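Local coordinates for fatty acyl CoA synthetase FADD13 (FATTY-ACYL-CoA SYNTHETASE) (Mycobacterium tuberculosis, PDB 3R44), which belongs to the ANL superfamily as an acyl-CoA synthetase family member, with a large AMP-binding region and a smaller C-terminal domain, at residues L63-A66 / K67-V71; V107-I110 / L111-G115; W251-I254 / V255-V259; V275-F278 / A279-A283. One frame throughout, in Å; residues are numbered along the deposited sequence.

Interaction 1: L63-A66 / K67-V71; sequences LGIA and KGDRV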
loop_
_atom_site.group_PDB
_atom_site.type_symbol
_atom_site.label_atom_id
_atom_site.label_comp_id
_atom_site.label_asym_id
_atom_site.label_seq_id
_atom_site.Cartn_x
_atom_site.Cartn_y
_atom_site.Cartn_z
ATOM N N LEU A 63 -2.919 -23.478 19.323
ATOM C CA LEU A 63 -3.290 -22.290 20.077
ATOM C C LEU A 63 -4.779 -21.982 20.052
ATOM O O LEU A 63 -5.235 -21.068 20.736
ATOM C CB LEU A 63 -2.465 -21.096 19.597
ATOM C CG LEU A 63 -0.952 -21.214 19.729
ATOM C CD1 LEU A 63 -0.207 -20.050 19.013
ATOM C CD2 LEU A 63 -0.549 -21.283 21.203
ATOM N N GLY A 64 -5.573 -22.785 19.370
ATOM C CA GLY A 64 -7.012 -22.608 19.463
ATOM C C GLY A 64 -7.555 -21.857 18.272
ATOM O O GLY A 64 -8.761 -21.605 18.195
ATOM N N ILE A 65 -6.683 -21.539 17.319
ATOM C CA ILE A 65 -7.144 -20.832 16.115
ATOM C C ILE A 65 -7.991 -21.757 15.232
ATOM O O ILE A 65 -7.615 -22.892 14.928
ATOM C CB ILE A 65 -5.975 -20.204 15.298
ATOM C CG1 ILE A 65 -5.339 -19.031 16.029
ATOM C CG2 ILE A 65 -6.436 -19.813 13.845
ATOM C CD1 ILE A 65 -6.262 -17.848 16.374
ATOM N N ALA A 66 -9.175 -21.285 14.886
ATOM C CA ALA A 66 -10.096 -22.019 14.048
ATOM C C ALA A 66 -10.562 -21.080 12.971
ATOM O O ALA A 66 -10.171 -19.901 12.928
ATOM C CB ALA A 66 -11.298 -22.541 14.879
ATOM N N LYS A 67 -11.398 -21.602 12.095
ATOM C CA LYS A 67 -11.968 -20.810 11.003
ATOM C C LYS A 67 -12.576 -19.499 11.498
ATOM O O LYS A 67 -13.397 -19.476 12.418
ATOM C CB LYS A 67 -13.040 -21.618 10.250
ATOM C CG LYS A 67 -13.658 -20.857 9.080
ATOM C CD LYS A 67 -14.750 -21.692 8.402
ATOM C CE LYS A 67 -15.422 -20.886 7.280
ATOM N NZ LYS A 67 -14.423 -19.954 6.743
ATOM N N GLY A 68 -12.105 -18.400 10.935
ATOM C CA GLY A 68 -12.647 -17.074 11.176
ATOM C C GLY A 68 -11.881 -16.317 12.278
ATOM O O GLY A 68 -11.983 -15.089 12.340
ATOM N N ASP A 69 -11.097 -17.026 13.098
ATOM C CA ASP A 69 -10.350 -16.414 14.242
ATOM C C ASP A 69 -9.186 -15.517 13.705
ATOM O O ASP A 69 -8.552 -15.866 12.678
ATOM C CB ASP A 69 -9.744 -17.476 15.165
ATOM C CG ASP A 69 -10.775 -18.237 15.984
ATOM O OD1 ASP A 69 -11.858 -17.664 16.277
ATOM O OD2 ASP A 69 -10.475 -19.415 16.300
ATOM N N ARG A 70 -8.917 -14.398 14.380
ATOM C CA ARG A 70 -7.887 -13.466 13.914
ATOM C C ARG A 70 -6.580 -13.699 14.615
ATOM O O ARG A 70 -6.544 -13.861 15.847
ATOM C CB ARG A 70 -8.313 -11.994 14.084
ATOM C CG ARG A 70 -9.212 -11.413 12.970
ATOM C CD ARG A 70 -10.636 -11.937 13.017
ATOM N NE ARG A 70 -11.341 -11.505 14.238
ATOM C CZ ARG A 70 -12.389 -12.100 14.808
ATOM N NH1 ARG A 70 -12.857 -13.286 14.411
ATOM N NH2 ARG A 70 -12.930 -11.526 15.870
ATOM N N VAL A 71 -5.514 -13.746 13.813
ATOM C CA VAL A 71 -4.116 -13.905 14.288
ATOM C C VAL A 71 -3.398 -12.629 13.846
ATOM O O VAL A 71 -3.229 -12.381 12.619
ATOM C CB VAL A 71 -3.392 -15.094 13.580
ATOM C CG1 VAL A 71 -1.972 -15.246 14.199
ATOM C CG2 VAL A 71 -4.266 -16.380 13.717
#
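Asp69 reaches back over the turn to the backbone of Ala66, its OD2 2.7 Å from Ala66 N. This bond is bent to 148° at the hydrogen and uses the anti side of the carboxylate, 29° out of its plane. In return Asp69 N donates to Ala66 O at 3.0 Å, closing the type II beta turn Ala66-Asp69. Two bonds in opposite directions thus tie these residues together. The CB of Asp69 meets Ile65 CD1 at 3.7 Å, the two side chains passing with opposite headings, and the same methyl lies 3.6 Å from Val71 CG2. In Val71, CG2 is beside the backbone N and CG1 anti to it (chi1 -176°), which puts CG2 against the isoleucine. Gly68 takes positive phi at the third position of the turn, and its carbonyl accepts from Arg70 NH1 at 2.9 Å, in the guanidinium plane; Arg70 NE is taken by Ser114 O. Lys67 leans out of the turn to a salt bridge with Asp171. The turn joins helix 46-62, ended by a Schellman motif at Gly64, to strand 70-74, with Ile65 and Val71 packed against Leu60 of that helix and Val118 of strand 118-121.

Interaction 2: V107-I110 / L111-G115; sequences VSFI and LSDSG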
loop_
_atom_site.group_PDB
_atom_site.type_symbol
_atom_site.label_atom_id
_atom_site.label_comp_id
_atom_site.label_asym_id
_atom_site.label_seq_id
_atom_site.Cartn_x
_atom_site.Cartn_y
_atom_site.Cartn_z
ATOM N N VAL A 107 -1.515 0.216 18.120
ATOM C CA VAL A 107 -1.486 -1.256 18.055
ATOM C C VAL A 107 -2.567 -1.851 18.943
ATOM O O VAL A 107 -3.285 -2.753 18.493
ATOM C CB VAL A 107 -0.106 -1.860 18.326
ATOM C CG1 VAL A 107 -0.172 -3.373 18.355
ATOM C CG2 VAL A 107 0.946 -1.371 17.265
ATOM N N SER A 108 -2.756 -1.269 20.136
ATOM C CA SER A 108 -3.797 -1.718 21.076
ATOM C C SER A 108 -5.184 -1.525 20.467
ATOM O O SER A 108 -6.040 -2.395 20.522
ATOM C CB SER A 108 -3.693 -1.005 22.459
ATOM O OG SER A 108 -4.371 -1.806 23.398
ATOM N N PHE A 109 -5.379 -0.414 19.785
ATOM C CA PHE A 109 -6.647 -0.228 19.103
ATOM C C PHE A 109 -6.959 -1.322 18.104
ATOM O O PHE A 109 -8.081 -1.867 18.065
ATOM C CB PHE A 109 -6.706 1.117 18.391
ATOM C CG PHE A 109 -7.955 1.296 17.612
ATOM C CD1 PHE A 109 -9.138 1.646 18.238
ATOM C CD2 PHE A 109 -7.964 1.067 16.250
ATOM C CE1 PHE A 109 -10.312 1.769 17.490
ATOM C CE2 PHE A 109 -9.114 1.170 15.501
ATOM C CZ PHE A 109 -10.294 1.542 16.120
ATOM N N ILE A 110 -5.984 -1.604 17.254
ATOM C CA ILE A 110 -6.127 -2.591 16.199
ATOM C C ILE A 110 -6.431 -3.959 16.735
ATOM O O ILE A 110 -7.325 -4.643 16.209
ATOM C CB ILE A 110 -4.840 -2.647 15.311
ATOM C CG1 ILE A 110 -4.779 -1.351 14.517
ATOM C CG2 ILE A 110 -4.823 -3.873 14.412
ATOM C CD1 ILE A 110 -3.407 -1.187 13.639
ATOM N N LEU A 111 -5.699 -4.355 17.795
ATOM C CA LEU A 111 -5.943 -5.637 18.463
ATOM C C LEU A 111 -7.327 -5.742 19.036
ATOM O O LEU A 111 -7.934 -6.789 18.907
ATOM C CB LEU A 111 -4.876 -5.942 19.516
ATOM C CG LEU A 111 -3.431 -6.098 19.020
ATOM C CD1 LEU A 111 -2.554 -6.304 20.240
ATOM C CD2 LEU A 111 -3.282 -7.320 18.051
ATOM N N SER A 112 -7.829 -4.671 19.650
ATOM C CA SER A 112 -9.187 -4.648 20.163
ATOM C C SER A 112 -10.205 -4.632 19.098
ATOM O O SER A 112 -11.216 -5.325 19.192
ATOM C CB SER A 112 -9.476 -3.398 20.985
ATOM O OG SER A 112 -8.692 -3.397 22.130
ATOM N N ASP A 113 -10.008 -3.781 18.099
ATOM C CA ASP A 113 -10.968 -3.676 17.049
ATOM C C ASP A 113 -11.125 -4.985 16.246
ATOM O O ASP A 113 -12.253 -5.369 15.861
ATOM C CB ASP A 113 -10.608 -2.550 16.079
ATOM C CG ASP A 113 -11.726 -2.286 15.030
ATOM O OD1 ASP A 113 -12.665 -1.513 15.338
ATOM O OD2 ASP A 113 -11.648 -2.793 13.904
ATOM N N SER A 114 -10.004 -5.627 15.953
ATOM C CA SER A 114 -9.990 -6.849 15.192
ATOM C C SER A 114 -10.443 -8.040 15.997
ATOM O O SER A 114 -10.780 -9.069 15.407
ATOM C CB SER A 114 -8.615 -7.151 14.628
ATOM O OG SER A 114 -7.655 -7.318 15.655
ATOM N N GLY A 115 -10.381 -7.924 17.317
ATOM C CA GLY A 115 -10.701 -9.019 18.228
ATOM C C GLY A 115 -9.734 -10.171 18.022
ATOM O O GLY A 115 -10.138 -11.380 18.112
#
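Ser114 holds Ile110 O with two donors: its OG at 2.8 Å and its own N at 2.9 Å. They arrive from opposite faces of the carbonyl plane, so the oxygen is gripped from both sides. The hydroxyl gets there because OG stands between the backbone N and the carbonyl carbon (chi1 61°), turned back toward the preceding helical turn; Ser116 OG is a further partner of this hydroxyl. The other carbonyls of the turn have regular helical donors. Leu111 N bonds Val107 O at 3.0 Å, Ser112 N bonds Ser108 O at 3.0 Å, and Asp113 N bonds Phe109 O at 2.7 Å. Outside the helix, Ser108 OG pairs with Gln135 and Asp113 OD2 with Tyr177 OH, while Arg379 makes a long, weak ion pair with Asp113 OD1.

The Asp113 side chain runs alongside that of Phe109, its carboxylate inclined only 23° to the ring. Asp113 CB sits 4.0 Å above one face of the Phe109 ring, nearer its margin than its centre, and OD1 is 3.9 Å from Phe109 CZ. The ring also stacks with His184. On the buried flank Val107 CG1 touches Leu111 CD1 at 4.2 Å, beside Leu74 and Ala72 of strand 70-74. Gly115, with positive phi, is the C-prime residue of a Schellman motif, made by Ser116 N to Leu111 O and a weak bond from Gly115 N to Ser112 O. The motif ends helix 104-114 just ahead of strand 118-121, the next strand of the four-stranded parallel sheet.

Interaction 3: W251-I254 / V255-V259; sequences WSLI and VEERV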
loop_
_atom_site.group_PDB
_atom_site.type_symbol
_atom_site.label_atom_id
_atom_site.label_comp_id
_atom_site.label_asym_id
_atom_site.label_seq_id
_atom_site.Cartn_x
_atom_site.Cartn_y
_atom_site.Cartn_z
ATOM N N TRP A 251 22.197 -3.398 -4.765
ATOM C CA TRP A 251 22.611 -3.757 -6.128
ATOM C C TRP A 251 23.372 -5.071 -6.112
ATOM O O TRP A 251 23.246 -5.851 -7.031
ATOM C CB TRP A 251 23.424 -2.659 -6.812
ATOM C CG TRP A 251 22.591 -1.480 -7.276
ATOM C CD1 TRP A 251 22.611 -0.234 -6.753
ATOM C CD2 TRP A 251 21.599 -1.465 -8.312
ATOM N NE1 TRP A 251 21.710 0.575 -7.404
ATOM C CE2 TRP A 251 21.045 -0.159 -8.336
ATOM C CE3 TRP A 251 21.081 -2.426 -9.174
ATOM C CZ2 TRP A 251 20.050 0.223 -9.240
ATOM C CZ3 TRP A 251 20.079 -2.046 -10.084
ATOM C CH2 TRP A 251 19.572 -0.742 -10.100
ATOM N N SER A 252 24.200 -5.292 -5.097
ATOM C CA SER A 252 24.930 -6.548 -4.955
ATOM C C SER A 252 23.953 -7.710 -4.875
ATOM O O SER A 252 24.191 -8.792 -5.378
ATOM C CB SER A 252 25.762 -6.533 -3.663
ATOM O OG SER A 252 26.570 -7.689 -3.577
ATOM N N LEU A 253 22.857 -7.474 -4.183
ATOM C CA LEU A 253 21.886 -8.505 -3.931
ATOM C C LEU A 253 21.198 -8.787 -5.246
ATOM O O LEU A 253 20.951 -9.951 -5.579
ATOM C CB LEU A 253 20.876 -8.016 -2.880
ATOM C CG LEU A 253 19.679 -8.944 -2.633
ATOM C CD1 LEU A 253 20.140 -10.391 -2.344
ATOM C CD2 LEU A 253 18.724 -8.406 -1.510
ATOM N N ILE A 254 20.871 -7.723 -5.975
ATOM C CA ILE A 254 20.189 -7.822 -7.271
ATOM C C ILE A 254 21.054 -8.624 -8.283
ATOM O O ILE A 254 20.557 -9.491 -9.030
ATOM C CB ILE A 254 19.849 -6.411 -7.789
ATOM C CG1 ILE A 254 18.570 -5.893 -7.120
ATOM C CG2 ILE A 254 19.740 -6.354 -9.318
ATOM C CD1 ILE A 254 18.307 -4.404 -7.399
ATOM N N VAL A 255 22.351 -8.390 -8.232
ATOM C CA VAL A 255 23.291 -9.133 -9.080
ATOM C C VAL A 255 23.471 -10.571 -8.646
ATOM O O VAL A 255 23.289 -11.483 -9.484
ATOM C CB VAL A 255 24.637 -8.406 -9.204
ATOM C CG1 VAL A 255 25.644 -9.222 -10.001
ATOM C CG2 VAL A 255 24.426 -7.032 -9.881
ATOM N N GLU A 256 23.840 -10.783 -7.381
ATOM C CA GLU A 256 24.090 -12.110 -6.835
ATOM C C GLU A 256 22.903 -13.049 -6.994
ATOM O O GLU A 256 23.104 -14.245 -7.219
ATOM C CB GLU A 256 24.502 -12.092 -5.353
ATOM C CG GLU A 256 25.779 -11.396 -5.075
ATOM C CD GLU A 256 26.981 -12.022 -5.773
ATOM O OE1 GLU A 256 27.014 -13.263 -5.950
ATOM O OE2 GLU A 256 27.906 -11.267 -6.126
ATOM N N GLU A 257 21.684 -12.536 -6.909
ATOM C CA GLU A 257 20.489 -13.396 -6.945
ATOM C C GLU A 257 19.732 -13.274 -8.236
ATOM O O GLU A 257 18.602 -13.763 -8.375
ATOM C CB GLU A 257 19.586 -13.097 -5.753
ATOM C CG GLU A 257 20.138 -13.611 -4.461
ATOM C CD GLU A 257 20.441 -15.131 -4.441
ATOM O OE1 GLU A 257 19.805 -15.976 -5.126
ATOM O OE2 GLU A 257 21.346 -15.494 -3.681
ATOM N N ARG A 258 20.398 -12.666 -9.204
ATOM C CA ARG A 258 19.894 -12.630 -10.559
ATOM C C ARG A 258 18.461 -12.158 -10.585
ATOM O O ARG A 258 17.608 -12.774 -11.208
ATOM C CB ARG A 258 20.014 -14.027 -11.195
ATOM C CG ARG A 258 21.452 -14.667 -11.191
ATOM C CD ARG A 258 21.465 -16.101 -11.848
ATOM N NE ARG A 258 20.483 -17.023 -11.276
ATOM C CZ ARG A 258 20.573 -17.551 -10.064
ATOM N NH1 ARG A 258 21.648 -17.307 -9.310
ATOM N NH2 ARG A 258 19.610 -18.337 -9.624
ATOM N N VAL A 259 18.208 -11.040 -9.923
ATOM C CA VAL A 259 16.892 -10.481 -9.774
ATOM C C VAL A 259 16.386 -9.900 -11.109
ATOM O O VAL A 259 17.102 -9.185 -11.834
ATOM C CB VAL A 259 16.877 -9.429 -8.623
ATOM C CG1 VAL A 259 15.507 -8.660 -8.549
ATOM C CG2 VAL A 259 17.197 -10.088 -7.275
HETATM O O HOH W 1 27.760 -8.271 -6.637
HETATM O O HOH W 2 19.929 -9.004 -11.734
#
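With chi1 at 173° and chi2 at 52°, Leu253 lays CD1 along the helix against Glu257 CG, 3.9 Å away. Glu257 has CG beside its backbone N (chi1 -73°), which brings that methylene to the leucine; the bend at chi2 then carries the carboxylate away to salt bridges with Arg43 and Arg213. Those two arginines would favour a charged carboxylate at this buried residue. Beside this pair, Ile254 and Val259 meet almost perpendicularly, with Ile254 CG1 4.2 Å from Val259 CB.

The helix ends between them in a Schellman motif. Arg258, at positive phi, is its C-prime residue; Val259 N donates to Ile254 O at 3.0 Å, in the carbonyl plane and nearly straight, and Arg258 N donates to Val255 O. A water also donates to Ile254 O and to Val259 O, bridging the two carbonyls. Toward the surface, a second water gives a 3.0 Å bond to Glu256 OE2. Helix 247-256 lays Leu253 and Ile254 on Leu215 of strand 213-216, and Val259, leading into strand 261-264, adds to this layer. Leu253, Glu257 and Val259 also reach Ile240 of strand 238-241. Trp251 faces helix 276-280, with its NE1 bonded to Met272 O.

Interaction 4: V275-F278 / A279-A283; sequences VPEF and AELDA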
loop_
_atom_site.group_PDB
_atom_site.type_symbol
_atom_site.label_atom_id
_atom_site.label_comp_id
_atom_site.label_asym_id
_atom_site.label_seq_id
_atom_site.Cartn_x
_atom_site.Cartn_y
_atom_site.Cartn_z
ATOM N N VAL A 275 24.203 5.595 -5.148
ATOM C CA VAL A 275 25.282 4.742 -4.585
ATOM C C VAL A 275 26.291 4.330 -5.674
ATOM O O VAL A 275 25.905 4.258 -6.861
ATOM C CB VAL A 275 24.696 3.563 -3.860
ATOM C CG1 VAL A 275 23.877 4.123 -2.685
ATOM C CG2 VAL A 275 23.820 2.713 -4.760
ATOM N N PRO A 276 27.560 4.086 -5.286
ATOM C CA PRO A 276 28.659 3.751 -6.218
ATOM C C PRO A 276 28.283 2.553 -7.080
ATOM O O PRO A 276 28.673 2.481 -8.255
ATOM C CB PRO A 276 29.797 3.357 -5.267
ATOM C CG PRO A 276 29.610 4.255 -4.104
ATOM C CD PRO A 276 28.087 4.339 -3.934
ATOM N N GLU A 277 27.501 1.631 -6.510
ATOM C CA GLU A 277 27.114 0.447 -7.263
ATOM C C GLU A 277 26.273 0.707 -8.523
ATOM O O GLU A 277 26.245 -0.153 -9.399
ATOM C CB GLU A 277 26.447 -0.602 -6.378
ATOM C CG GLU A 277 27.399 -1.200 -5.335
ATOM C CD GLU A 277 27.690 -0.253 -4.122
ATOM O OE1 GLU A 277 26.991 0.814 -3.875
ATOM O OE2 GLU A 277 28.687 -0.575 -3.414
ATOM N N PHE A 278 25.551 1.820 -8.586
ATOM C CA PHE A 278 24.703 2.126 -9.752
ATOM C C PHE A 278 25.530 2.261 -11.028
ATOM O O PHE A 278 25.155 1.727 -12.071
ATOM C CB PHE A 278 23.955 3.420 -9.517
ATOM C CG PHE A 278 23.008 3.790 -10.621
ATOM C CD1 PHE A 278 21.827 3.150 -10.764
ATOM C CD2 PHE A 278 23.321 4.787 -11.521
ATOM C CE1 PHE A 278 20.935 3.524 -11.778
ATOM C CE2 PHE A 278 22.465 5.130 -12.549
ATOM C CZ PHE A 278 21.298 4.503 -12.697
ATOM N N ALA A 279 26.632 2.989 -10.902
ATOM C CA ALA A 279 27.562 3.237 -11.997
ATOM C C ALA A 279 28.356 1.980 -12.230
ATOM O O ALA A 279 28.781 1.741 -13.350
ATOM C CB ALA A 279 28.512 4.408 -11.644
ATOM N N GLU A 280 28.589 1.190 -11.180
ATOM C CA GLU A 280 29.627 0.173 -11.238
ATOM C C GLU A 280 29.233 -1.281 -11.499
ATOM O O GLU A 280 29.961 -1.992 -12.178
ATOM C CB GLU A 280 30.643 0.371 -10.105
ATOM C CG GLU A 280 30.649 -0.478 -8.893
ATOM C CD GLU A 280 31.303 0.271 -7.683
ATOM O OE1 GLU A 280 31.031 -0.125 -6.521
ATOM O OE2 GLU A 280 32.054 1.265 -7.872
ATOM N N LEU A 281 28.071 -1.718 -11.027
ATOM C CA LEU A 281 27.642 -3.106 -11.239
ATOM C C LEU A 281 26.712 -3.179 -12.449
ATOM O O LEU A 281 25.970 -2.225 -12.698
ATOM C CB LEU A 281 26.929 -3.634 -9.984
ATOM C CG LEU A 281 27.761 -3.850 -8.710
ATOM C CD1 LEU A 281 26.859 -4.351 -7.574
ATOM C CD2 LEU A 281 28.940 -4.808 -8.895
ATOM N N ASP A 282 26.765 -4.287 -13.203
ATOM C CA ASP A 282 25.864 -4.520 -14.332
ATOM C C ASP A 282 24.829 -5.568 -13.906
ATOM O O ASP A 282 25.190 -6.629 -13.393
ATOM C CB ASP A 282 26.613 -5.052 -15.557
ATOM N N ALA A 283 23.564 -5.313 -14.186
ATOM C CA ALA A 283 22.527 -6.317 -13.828
ATOM C C ALA A 283 21.707 -6.758 -15.048
ATOM O O ALA A 283 20.591 -6.277 -15.237
ATOM C CB ALA A 283 21.657 -5.803 -12.747
HETATM O O HOH W 3 26.939 5.429 -9.022
HETATM O O HOH W 4 31.029 3.564 -9.278
#
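Glu277 and Leu281 touch through their aliphatic parts, which extend together in one direction. Leu281 CD1 rests 3.9 Å from Glu277 CG. The glutamate has CG beside its backbone N (chi1 -66°), which places that methylene near the leucine methyl; the bend at chi2 (76°) only turns the carboxylate.

Among the backbone bonds, Leu281 N to Glu277 O is the strong one, 2.9 Å and close to straight. Glu280 N is shared weakly between Pro276 O and Glu277 O, and Ala279 N makes a weak bond to Pro276 O. Phe278 N donates to Val275 O at 3.0 Å.

Two waters add to this pattern. One donates to Val275 O at 2.7 Å and accepts from Ala279 N at 3.1 Å, spanning a gap where the direct approach is 4.3 Å. The other donates to Pro276 O and to Glu280 OE2, the latter at 2.9 Å, linking the glutamate carboxylate to the first turn.

Of the charges, Glu277 OE2 and Glu280 OE1 stand 3.9 Å apart with their carboxylate planes 81° from each other, a pairing of like charges that probably raises the cost of keeping both ionised. Glu280 also lays its carboxylate near Pro276 CB.

Phe278 turns from this face to Lys307, in a cation-pi contact, and to Tyr304, edge to face. The arrangement is that of a short surface helix, 276-280, with a proline and an inserted water in its first turn and weak backbone bonds, some of them, Ala279 N to Pro276 O and Glu280 N to Glu277 O, of the i+3 to i (3-10) type.

How the interactions relate
The four contacts follow one another along the chain; each closes only a turn, and none nests in or crosses another. Interaction 1 leads from helix 46-62 into strand 70-74, and interaction 2 ends helix 104-114 ahead of strand 118-121. These two meet at Arg70 and Ser114, where a strand start joins a helix end around the four-stranded parallel sheet. Interactions 3 and 4 form a second pair, about 11 Å between centres, where Trp251 packs on Glu277 and Phe278, and Val255 on Asp282. They join helix 247-256, beside the nine-stranded mixed sheet, to helix 276-280; interactions 2 and 3 are about 39 Å apart between centres.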